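PDB 1TU7: glutathione S-transferase 2 from Onchocerca volvulus, which catalyses the conjugation of glutathione to electrophilic substrates as a homodimeric Pi-class transferase and appears central to the parasite's detoxification system. Local coordinates for residues Tyr86-Lys100 and Ile120-Thr134. Numbering follows the deposited sequence.
With GSH (glutathione), chain E.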
ATOM      1  N   TYR A  86       4.075  12.703  -4.608  1.00 12.04           N
ATOM      2  CA  TYR A  86       4.467  13.071  -3.253  1.00 12.27           C
ATOM      3  C   TYR A  86       3.451  12.657  -2.205  1.00 12.04           C
ATOM      4  O   TYR A  86       3.790  12.046  -1.184  1.00 11.48           O
ATOM      5  CB  TYR A  86       4.726  14.580  -3.166  1.00 12.26           C
ATOM      6  CG  TYR A  86       5.105  15.010  -1.769  1.00 11.11           C
ATOM      7  CD1 TYR A  86       4.317  15.835  -1.039  1.00 11.01           C
ATOM      8  CD2 TYR A  86       6.286  14.583  -1.188  1.00 12.91           C
ATOM      9  CE1 TYR A  86       4.642  16.237   0.225  1.00 13.02           C
ATOM     10  CE2 TYR A  86       6.642  14.985   0.089  1.00 15.50           C
ATOM     11  CZ  TYR A  86       5.824  15.818   0.776  1.00 13.37           C
ATOM     12  OH  TYR A  86       6.167  16.231   2.055  1.00 14.59           O
ATOM     13  N   ILE A  87       2.183  12.964  -2.441  1.00 11.53           N
ATOM     14  CA  ILE A  87       1.178  12.598  -1.473  1.00 11.69           C
ATOM     15  C   ILE A  87       1.021  11.102  -1.338  1.00 11.54           C
ATOM     16  O   ILE A  87       0.734  10.616  -0.269  1.00 11.73           O
ATOM     17  CB  ILE A  87      -0.168  13.276  -1.737  1.00 11.31           C
ATOM     18  CG1 ILE A  87      -0.803  12.838  -3.062  1.00 13.05           C
ATOM     19  CG2 ILE A  87       0.007  14.778  -1.582  1.00 12.83           C
ATOM     20  CD1 ILE A  87      -2.110  13.531  -3.386  1.00 14.22           C
ATOM     21  N   ASP A  88       1.211  10.368  -2.431  1.00 11.09           N
ATOM     22  CA  ASP A  88       1.162   8.905  -2.410  1.00 11.34           C
ATOM     23  C   ASP A  88       2.295   8.381  -1.575  1.00 11.34           C
ATOM     24  O   ASP A  88       2.113   7.584  -0.660  1.00 11.12           O
ATOM     25  CB  ASP A  88       1.238   8.433  -3.854  1.00 10.97           C
ATOM     26  CG  ASP A  88       1.050   6.990  -4.049  1.00 10.27           C
ATOM     27  OD1 ASP A  88       0.885   6.223  -3.070  1.00 12.81           O
ATOM     28  OD2 ASP A  88       1.062   6.562  -5.245  1.00 12.76           O
ATOM     29  N   MET A  89       3.493   8.859  -1.879  1.00 11.16           N
ATOM     30  CA  MET A  89       4.675   8.462  -1.128  1.00 11.92           C
ATOM     31  C   MET A  89       4.458   8.737   0.378  1.00 11.64           C
ATOM     32  O   MET A  89       4.760   7.902   1.228  1.00 11.79           O
ATOM     33  CB  MET A  89       5.878   9.236  -1.661  1.00 12.51           C
ATOM     34  CG  MET A  89       7.170   8.905  -0.997  1.00 13.61           C
ATOM     35  SD  MET A  89       8.517   9.977  -1.602  1.00 14.16           S
ATOM     36  CE  MET A  89       8.526  11.205  -0.378  1.00 18.12           C
ATOM     37  N   PHE A  90       3.959   9.918   0.706  1.00 11.33           N
ATOM     38  CA  PHE A  90       3.709  10.304   2.093  1.00 11.40           C
ATOM     39  C   PHE A  90       2.691   9.348   2.739  1.00 12.11           C
ATOM     40  O   PHE A  90       2.918   8.813   3.825  1.00 11.95           O
ATOM     41  CB  PHE A  90       3.216  11.762   2.144  1.00 11.92           C
ATOM     42  CG  PHE A  90       3.474  12.472   3.458  1.00 13.01           C
ATOM     43  CD1 PHE A  90       4.248  13.606   3.490  1.00 13.55           C
ATOM     44  CD2 PHE A  90       2.952  12.029   4.639  1.00 16.24           C
ATOM     45  CE1 PHE A  90       4.539  14.234   4.652  1.00 13.88           C
ATOM     46  CE2 PHE A  90       3.236  12.701   5.819  1.00 16.36           C
ATOM     47  CZ  PHE A  90       4.044  13.792   5.811  1.00 15.25           C
ATOM     48  N   CYS A  91       1.587   9.121   2.046  1.00 11.34           N
ATOM     49  CA  CYS A  91       0.528   8.263   2.535  1.00 12.16           C
ATOM     50  C   CYS A  91       1.039   6.842   2.754  1.00 12.01           C
ATOM     51  O   CYS A  91       0.713   6.203   3.753  1.00 11.78           O
ATOM     52  CB  CYS A  91      -0.657   8.308   1.580  1.00 11.85           C
ATOM     53  SG  CYS A  91      -2.191   7.681   2.328  1.00 16.01           S
ATOM     54  N   GLU A  92       1.880   6.361   1.857  1.00 11.13           N
ATOM     55  CA  GLU A  92       2.489   5.047   2.024  1.00 11.44           C
ATOM     56  C   GLU A  92       3.367   4.987   3.269  1.00 11.87           C
ATOM     57  O   GLU A  92       3.402   3.962   3.961  1.00 11.83           O
ATOM     58  CB  GLU A  92       3.275   4.627   0.788  1.00 11.70           C
ATOM     59  CG  GLU A  92       2.399   4.304  -0.418  1.00 12.98           C
ATOM     60  CD  GLU A  92       1.529   3.089  -0.190  1.00 14.49           C
ATOM     61  OE1 GLU A  92       0.313   3.269  -0.064  1.00 15.26           O
ATOM     62  OE2 GLU A  92       2.124   1.989  -0.033  1.00 16.04           O
ATOM     63  N   GLY A  93       4.095   6.061   3.552  1.00 12.05           N
ATOM     64  CA  GLY A  93       4.830   6.114   4.804  1.00 12.83           C
ATOM     65  C   GLY A  93       3.912   6.040   5.999  1.00 13.04           C
ATOM     66  O   GLY A  93       4.215   5.394   6.976  1.00 12.55           O
ATOM     67  N   VAL A  94       2.764   6.701   5.929  1.00 11.83           N
ATOM     68  CA  VAL A  94       1.799   6.633   7.026  1.00 12.16           C
ATOM     69  C   VAL A  94       1.319   5.214   7.207  1.00 12.28           C
ATOM     70  O   VAL A  94       1.227   4.723   8.327  1.00 12.39           O
ATOM     71  CB  VAL A  94       0.621   7.604   6.779  1.00 12.10           C
ATOM     72  CG1 VAL A  94      -0.437   7.454   7.850  1.00 11.81           C
ATOM     73  CG2 VAL A  94       1.143   9.051   6.752  1.00 13.10           C
ATOM     74  N   ARG A  95       1.049   4.545   6.093  1.00 12.59           N
ATOM     75  CA  ARG A  95       0.591   3.151   6.157  1.00 13.51           C
ATOM     76  C   ARG A  95       1.648   2.255   6.778  1.00 13.08           C
ATOM     77  O   ARG A  95       1.307   1.333   7.546  1.00 14.20           O
ATOM     78  CB  ARG A  95       0.191   2.670   4.776  1.00 14.53           C
ATOM     79  CG  ARG A  95      -1.062   3.324   4.297  1.00 16.38           C
ATOM     80  CD  ARG A  95      -1.321   3.135   2.844  1.00 21.73           C
ATOM     81  NE  ARG A  95      -1.725   1.776   2.552  1.00 22.89           N
ATOM     82  CZ  ARG A  95      -3.001   1.365   2.427  1.00 24.23           C
ATOM     83  NH1 ARG A  95      -4.021   2.197   2.588  1.00 22.99           N
ATOM     84  NH2 ARG A  95      -3.239   0.094   2.151  1.00 23.48           N
ATOM     85  N   ASP A  96       2.914   2.514   6.516  1.00 13.49           N
ATOM     86  CA  ASP A  96       3.976   1.725   7.148  1.00 14.42           C
ATOM     87  C   ASP A  96       3.960   1.906   8.669  1.00 15.14           C
ATOM     88  O   ASP A  96       4.162   0.937   9.414  1.00 15.16           O
ATOM     89  CB  ASP A  96       5.349   2.070   6.641  1.00 14.26           C
ATOM     90  CG  ASP A  96       5.680   1.458   5.326  1.00 17.93           C
ATOM     91  OD1 ASP A  96       5.048   0.473   4.924  1.00 21.41           O
ATOM     92  OD2 ASP A  96       6.562   1.967   4.644  1.00 18.98           O
ATOM     93  N   LEU A  97       3.774   3.137   9.155  1.00 13.49           N
ATOM     94  CA  LEU A  97       3.679   3.344  10.591  1.00 14.01           C
ATOM     95  C   LEU A  97       2.478   2.586  11.104  1.00 13.48           C
ATOM     96  O   LEU A  97       2.543   1.983  12.164  1.00 14.03           O
ATOM     97  CB  LEU A  97       3.601   4.816  10.953  1.00 13.35           C
ATOM     98  CG  LEU A  97       3.469   5.109  12.445  1.00 14.36           C
ATOM     99  CD1 LEU A  97       4.573   4.449  13.237  1.00 15.25           C
ATOM    100  CD2 LEU A  97       3.452   6.616  12.667  1.00 15.92           C
ATOM    101  N   HIS A  98       1.367   2.597  10.372  1.00 13.20           N
ATOM    102  CA  HIS A  98       0.178   1.924  10.821  1.00 13.39           C
ATOM    103  C   HIS A  98       0.382   0.418  10.929  1.00 13.50           C
ATOM    104  O   HIS A  98      -0.173  -0.211  11.831  1.00 14.21           O
ATOM    105  CB  HIS A  98      -1.002   2.243   9.894  1.00 13.55           C
ATOM    106  CG  HIS A  98      -2.308   1.921  10.524  1.00 14.94           C
ATOM    107  ND1 HIS A  98      -2.833   2.702  11.522  1.00 20.78           N
ATOM    108  CD2 HIS A  98      -3.150   0.868  10.387  1.00 15.41           C
ATOM    109  CE1 HIS A  98      -3.977   2.179  11.927  1.00 21.26           C
ATOM    110  NE2 HIS A  98      -4.202   1.080  11.239  1.00 17.51           N
ATOM    111  N   VAL A  99       1.208  -0.147  10.062  1.00 14.20           N
ATOM    112  CA  VAL A  99       1.537  -1.577  10.145  1.00 15.28           C
ATOM    113  C   VAL A  99       2.273  -1.847  11.455  1.00 15.00           C
ATOM    114  O   VAL A  99       1.975  -2.823  12.151  1.00 15.44           O
ATOM    115  CB  VAL A  99       2.394  -2.021   8.946  1.00 16.33           C
ATOM    116  CG1 VAL A  99       2.990  -3.416   9.143  1.00 18.53           C
ATOM    117  CG2 VAL A  99       1.563  -2.033   7.690  1.00 18.13           C
ATOM    118  N   LYS A 100       3.206  -0.990  11.819  1.00 14.26           N
ATOM    119  CA  LYS A 100       3.944  -1.172  13.072  1.00 14.78           C
ATOM    120  C   LYS A 100       3.022  -1.045  14.271  1.00 13.82           C
ATOM    121  O   LYS A 100       3.078  -1.860  15.221  1.00 15.66           O
ATOM    122  CB  LYS A 100       5.092  -0.175  13.205  1.00 15.00           C
ATOM    123  CG  LYS A 100       6.198  -0.416  12.180  1.00 17.49           C
ATOM    124  CD  LYS A 100       7.352   0.565  12.293  1.00 19.57           C
ATOM    125  CE  LYS A 100       8.347   0.334  11.161  1.00 20.67           C
ATOM    126  NZ  LYS A 100       7.828   0.706   9.803  1.00 23.18           N
ATOM    127  N   ILE A 120      10.528   3.036  19.394  1.00 20.41           N
ATOM    128  CA  ILE A 120      10.194   2.940  17.980  1.00 19.41           C
ATOM    129  C   ILE A 120       9.511   4.212  17.494  1.00 17.62           C
ATOM    130  O   ILE A 120       9.928   4.823  16.510  1.00 18.37           O
ATOM    131  CB  ILE A 120       9.256   1.742  17.712  1.00 19.79           C
ATOM    132  CG1 ILE A 120       9.888   0.423  18.186  1.00 21.61           C
ATOM    133  CG2 ILE A 120       8.880   1.686  16.233  1.00 19.42           C
ATOM    134  CD1 ILE A 120      11.161   0.076  17.485  1.00 25.90           C
ATOM    135  N   LEU A 121       8.456   4.588  18.187  1.00 16.51           N
ATOM    136  CA  LEU A 121       7.605   5.675  17.724  1.00 15.63           C
ATOM    137  C   LEU A 121       8.339   6.991  17.502  1.00 15.94           C
ATOM    138  O   LEU A 121       8.109   7.622  16.490  1.00 15.25           O
ATOM    139  CB  LEU A 121       6.406   5.884  18.634  1.00 16.10           C
ATOM    140  CG  LEU A 121       5.355   6.912  18.218  1.00 15.71           C
ATOM    141  CD1 LEU A 121       4.830   6.587  16.818  1.00 14.85           C
ATOM    142  CD2 LEU A 121       4.255   6.883  19.265  1.00 15.39           C
ATOM    143  N   PRO A 122       9.193   7.454  18.416  1.00 15.72           N
ATOM    144  CA  PRO A 122       9.795   8.775  18.189  1.00 15.69           C
ATOM    145  C   PRO A 122      10.555   8.877  16.859  1.00 16.40           C
ATOM    146  O   PRO A 122      10.342   9.848  16.151  1.00 16.53           O
ATOM    147  CB  PRO A 122      10.732   8.943  19.405  1.00 16.07           C
ATOM    148  CG  PRO A 122      10.031   8.085  20.472  1.00 16.42           C
ATOM    149  CD  PRO A 122       9.599   6.869  19.712  1.00 15.76           C
ATOM    150  N   GLY A 123      11.382   7.895  16.519  1.00 16.05           N
ATOM    151  CA  GLY A 123      12.110   7.914  15.266  1.00 16.00           C
ATOM    152  C   GLY A 123      11.205   7.856  14.059  1.00 16.07           C
ATOM    153  O   GLY A 123      11.522   8.403  12.986  1.00 16.93           O
ATOM    154  N   GLU A 124      10.084   7.165  14.203  1.00 15.29           N
ATOM    155  CA  GLU A 124       9.145   7.108  13.091  1.00 16.00           C
ATOM    156  C   GLU A 124       8.467   8.453  12.899  1.00 15.22           C
ATOM    157  O   GLU A 124       8.353   8.924  11.766  1.00 14.84           O
ATOM    158  CB  GLU A 124       8.132   5.983  13.288  1.00 16.54           C
ATOM    159  CG  GLU A 124       8.776   4.601  13.229  1.00 18.45           C
ATOM    160  CD  GLU A 124       9.697   4.478  12.041  1.00 21.65           C
ATOM    161  OE1 GLU A 124      10.945   4.353  12.240  1.00 27.03           O
ATOM    162  OE2 GLU A 124       9.199   4.578  10.907  1.00 20.37           O
ATOM    163  N   LEU A 125       8.044   9.093  13.981  1.00 15.09           N
ATOM    164  CA  LEU A 125       7.443  10.411  13.858  1.00 14.64           C
ATOM    165  C   LEU A 125       8.420  11.433  13.332  1.00 14.93           C
ATOM    166  O   LEU A 125       8.040  12.323  12.587  1.00 14.54           O
ATOM    167  CB  LEU A 125       6.885  10.887  15.198  1.00 14.26           C
ATOM    168  CG  LEU A 125       5.710  10.099  15.751  1.00 15.61           C
ATOM    169  CD1 LEU A 125       5.346  10.552  17.148  1.00 15.96           C
ATOM    170  CD2 LEU A 125       4.453  10.248  14.840  1.00 15.97           C
ATOM    171  N   ALA A 126       9.681  11.294  13.715  1.00 14.67           N
ATOM    172  CA  ALA A 126      10.693  12.219  13.241  1.00 13.78           C
ATOM    173  C   ALA A 126      10.777  12.237  11.732  1.00 14.58           C
ATOM    174  O   ALA A 126      11.021  13.284  11.125  1.00 14.76           O
ATOM    175  CB  ALA A 126      12.038  11.873  13.833  1.00 13.98           C
ATOM    176  N   LYS A 127      10.572  11.085  11.096  1.00 13.98           N
ATOM    177  CA  LYS A 127      10.623  11.017   9.647  1.00 14.50           C
ATOM    178  C   LYS A 127       9.514  11.883   9.057  1.00 14.52           C
ATOM    179  O   LYS A 127       9.705  12.567   8.061  1.00 14.67           O
ATOM    180  CB  LYS A 127      10.464   9.564   9.173  1.00 14.37           C
ATOM    181  CG  LYS A 127      11.664   8.718   9.488  1.00 16.73           C
ATOM    182  CD  LYS A 127      11.374   7.210   9.382  1.00 21.71           C
ATOM    183  CE  LYS A 127      12.625   6.399   9.702  1.00 25.34           C
ATOM    184  NZ  LYS A 127      12.399   4.933   9.515  1.00 26.90           N
ATOM    185  N   PHE A 128       8.334  11.824   9.657  1.00 13.67           N
ATOM    186  CA  PHE A 128       7.205  12.658   9.213  1.00 14.24           C
ATOM    187  C   PHE A 128       7.380  14.155   9.482  1.00 14.24           C
ATOM    188  O   PHE A 128       6.977  14.971   8.668  1.00 14.24           O
ATOM    189  CB  PHE A 128       5.892  12.191   9.814  1.00 13.92           C
ATOM    190  CG  PHE A 128       5.497  10.841   9.384  1.00 15.55           C
ATOM    191  CD1 PHE A 128       5.556   9.781  10.229  1.00 20.36           C
ATOM    192  CD2 PHE A 128       5.103  10.635   8.062  1.00 19.71           C
ATOM    193  CE1 PHE A 128       5.188   8.526   9.795  1.00 22.39           C
ATOM    194  CE2 PHE A 128       4.736   9.401   7.635  1.00 21.31           C
ATOM    195  CZ  PHE A 128       4.803   8.347   8.503  1.00 20.63           C
ATOM    196  N   GLU A 129       7.928  14.491  10.649  1.00 14.76           N
ATOM    197  CA  GLU A 129       8.166  15.870  11.001  1.00 14.88           C
ATOM    198  C   GLU A 129       9.108  16.485   9.953  1.00 14.67           C
ATOM    199  O   GLU A 129       8.897  17.625   9.521  1.00 15.97           O
ATOM    200  CB  GLU A 129       8.767  15.927  12.405  1.00 14.48           C
ATOM    201  CG  GLU A 129       9.129  17.314  12.913  1.00 14.89           C
ATOM    202  CD  GLU A 129       7.959  18.122  13.407  1.00 16.69           C
ATOM    203  OE1 GLU A 129       8.157  19.315  13.727  1.00 15.83           O
ATOM    204  OE2 GLU A 129       6.840  17.605  13.520  1.00 15.98           O
ATOM    205  N   LYS A 130      10.128  15.740   9.563  1.00 14.00           N
ATOM    206  CA  LYS A 130      11.092  16.166   8.563  1.00 14.31           C
ATOM    207  C   LYS A 130      10.451  16.296   7.169  1.00 14.53           C
ATOM    208  O   LYS A 130      10.678  17.267   6.459  1.00 16.28           O
ATOM    209  CB  LYS A 130      12.320  15.251   8.538  1.00 14.52           C
ATOM    210  CG  LYS A 130      13.412  15.626   7.538  1.00 15.56           C
ATOM    211  CD  LYS A 130      14.671  14.818   7.796  1.00 18.08           C
ATOM    212  CE  LYS A 130      15.828  15.297   6.914  1.00 20.49           C
ATOM    213  NZ  LYS A 130      17.092  14.537   7.127  1.00 25.17           N
ATOM    214  N   LEU A 131       9.664  15.301   6.786  1.00 14.46           N
ATOM    215  CA  LEU A 131       9.115  15.278   5.428  1.00 15.11           C
ATOM    216  C   LEU A 131       8.043  16.331   5.280  1.00 14.65           C
ATOM    217  O   LEU A 131       7.973  17.001   4.255  1.00 14.42           O
ATOM    218  CB  LEU A 131       8.547  13.904   5.136  1.00 14.54           C
ATOM    219  CG  LEU A 131       8.712  13.207   3.801  1.00 20.90           C
ATOM    220  CD1 LEU A 131       7.514  12.269   3.497  1.00 17.26           C
ATOM    221  CD2 LEU A 131       9.240  14.012   2.645  1.00 16.48           C
ATOM    222  N   LEU A 132       7.221  16.517   6.311  1.00 14.08           N
ATOM    223  CA  LEU A 132       6.141  17.487   6.231  1.00 14.38           C
ATOM    224  C   LEU A 132       6.667  18.896   5.899  1.00 14.50           C
ATOM    225  O   LEU A 132       5.997  19.647   5.185  1.00 14.17           O
ATOM    226  CB  LEU A 132       5.340  17.471   7.522  1.00 14.57           C
ATOM    227  CG  LEU A 132       4.163  18.425   7.616  1.00 15.18           C
ATOM    228  CD1 LEU A 132       3.103  18.083   6.574  1.00 17.91           C
ATOM    229  CD2 LEU A 132       3.575  18.342   8.994  1.00 15.56           C
ATOM    230  N   ALA A 133       7.875  19.215   6.377  1.00 15.56           N
ATOM    231  CA  ALA A 133       8.493  20.512   6.162  1.00 15.39           C
ATOM    232  C   ALA A 133       8.712  20.859   4.699  1.00 15.76           C
ATOM    233  O   ALA A 133       8.904  22.020   4.355  1.00 17.07           O
ATOM    234  CB  ALA A 133       9.834  20.546   6.885  1.00 15.47           C
ATOM    235  N   THR A 134       8.684  19.867   3.817  1.00 16.07           N
ATOM    236  CA  THR A 134       9.147  20.118   2.449  1.00 16.87           C
ATOM    237  C   THR A 134       8.211  20.979   1.629  1.00 16.92           C
ATOM    238  O   THR A 134       8.630  21.507   0.606  1.00 18.35           O
ATOM    239  CB  THR A 134       9.467  18.843   1.663  1.00 17.89           C
ATOM    240  OG1 THR A 134       8.294  18.054   1.529  1.00 19.60           O
ATOM    241  CG2 THR A 134      10.504  17.943   2.347  1.00 19.85           C
TER
HETATM  242  N1  GSH E1002       6.367   0.300   2.299  1.00 13.76           N
HETATM  243  CA1 GSH E1002       7.713   0.149   1.876  1.00 12.92           C
HETATM  244  C1  GSH E1002       7.864   0.131   0.439  1.00 13.48           C
HETATM  245  O11 GSH E1002       8.788   0.599  -0.279  1.00 12.36           O
HETATM  246  O12 GSH E1002       6.928  -0.595  -0.164  1.00 13.28           O
HETATM  247  CB1 GSH E1002       8.620  -0.768   2.637  1.00 12.83           C
HETATM  248  CG1 GSH E1002      10.124  -0.574   2.395  1.00 12.94           C
HETATM  249  CD1 GSH E1002      10.941  -1.577   3.178  1.00 15.85           C
HETATM  250  OE1 GSH E1002      10.331  -2.377   4.095  1.00 17.52           O
HETATM  251  N2  GSH E1002      12.235  -1.605   2.937  1.00 17.22           N
HETATM  252  CA2 GSH E1002      13.129  -2.587   3.532  1.00 19.13           C
HETATM  253  C2  GSH E1002      14.312  -1.846   4.037  1.00 19.81           C
HETATM  254  O2  GSH E1002      14.745  -0.754   3.348  1.00 16.92           O
HETATM  255  CB2 GSH E1002      13.640  -3.552   2.481  1.00 21.61           C
HETATM  256  SG2 GSH E1002      12.337  -4.619   1.834  1.00 28.60           S
HETATM  257  N3  GSH E1002      14.944  -2.267   5.103  1.00 21.54           N
HETATM  258  CA3 GSH E1002      16.226  -1.685   5.480  1.00 22.48           C
HETATM  259  C3  GSH E1002      16.122  -0.959   6.794  1.00 24.06           C
HETATM  260  O31 GSH E1002      17.302  -0.528   7.445  1.00 25.37           O
HETATM  261  O32 GSH E1002      14.968  -0.699   7.364  1.00 24.78           O
HETATM  262  O   HOH W   1       4.765  18.251   3.111  1.00 15.14           O
HETATM  263  O   HOH W   2       6.932   3.307  10.010  1.00 19.81           O
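The carbonyl oxygen of L131 is gripped by two donors of T134, its N and its OG1, the hydroxyl bond running 2.9 Å from OG1 to O, and Y86 OH of the facing helix also lies 2.9 Å from that O. With CG anti to the backbone N (chi1 179°), the Y86 ring extends toward L131 and T134; its OH gives a hydrogen bond to a water that in turn donates to L132 O, a bridge across the interface. L131 CD2 meets the tyrosine at the ring edge, while CD1 packs against F90 CD1 at 3.5 Å.

In the middle, F128 enters as a knob among F90, G93, V94 and L97. Its CZ comes edge-on to within 3.4 Å of G93 O, an approach made against a residue without a side chain. The F90 and F128 rings meet obliquely, planes at 34°, with V94 CG2 at F128 CE2. The reciprocal knob is L97, set among L121, E124, L125 and F128. Farther along, a second water accepts from K100 NZ and donates to E124 OE2, joining charges 4.3 Å apart; E124 OE1 meanwhile pairs with K127 NZ.

Both D96 carboxylate oxygens accept from N1 of a glutathione also held by L50, Q62 and S63 of the second subunit. The axes of 86-100 and 120-132 approach to 11.0 Å at 171°, nearly antiparallel; their parent helices, 81-107 and 109-132, pack side by side in the all-helical C-terminal domain of the GST fold.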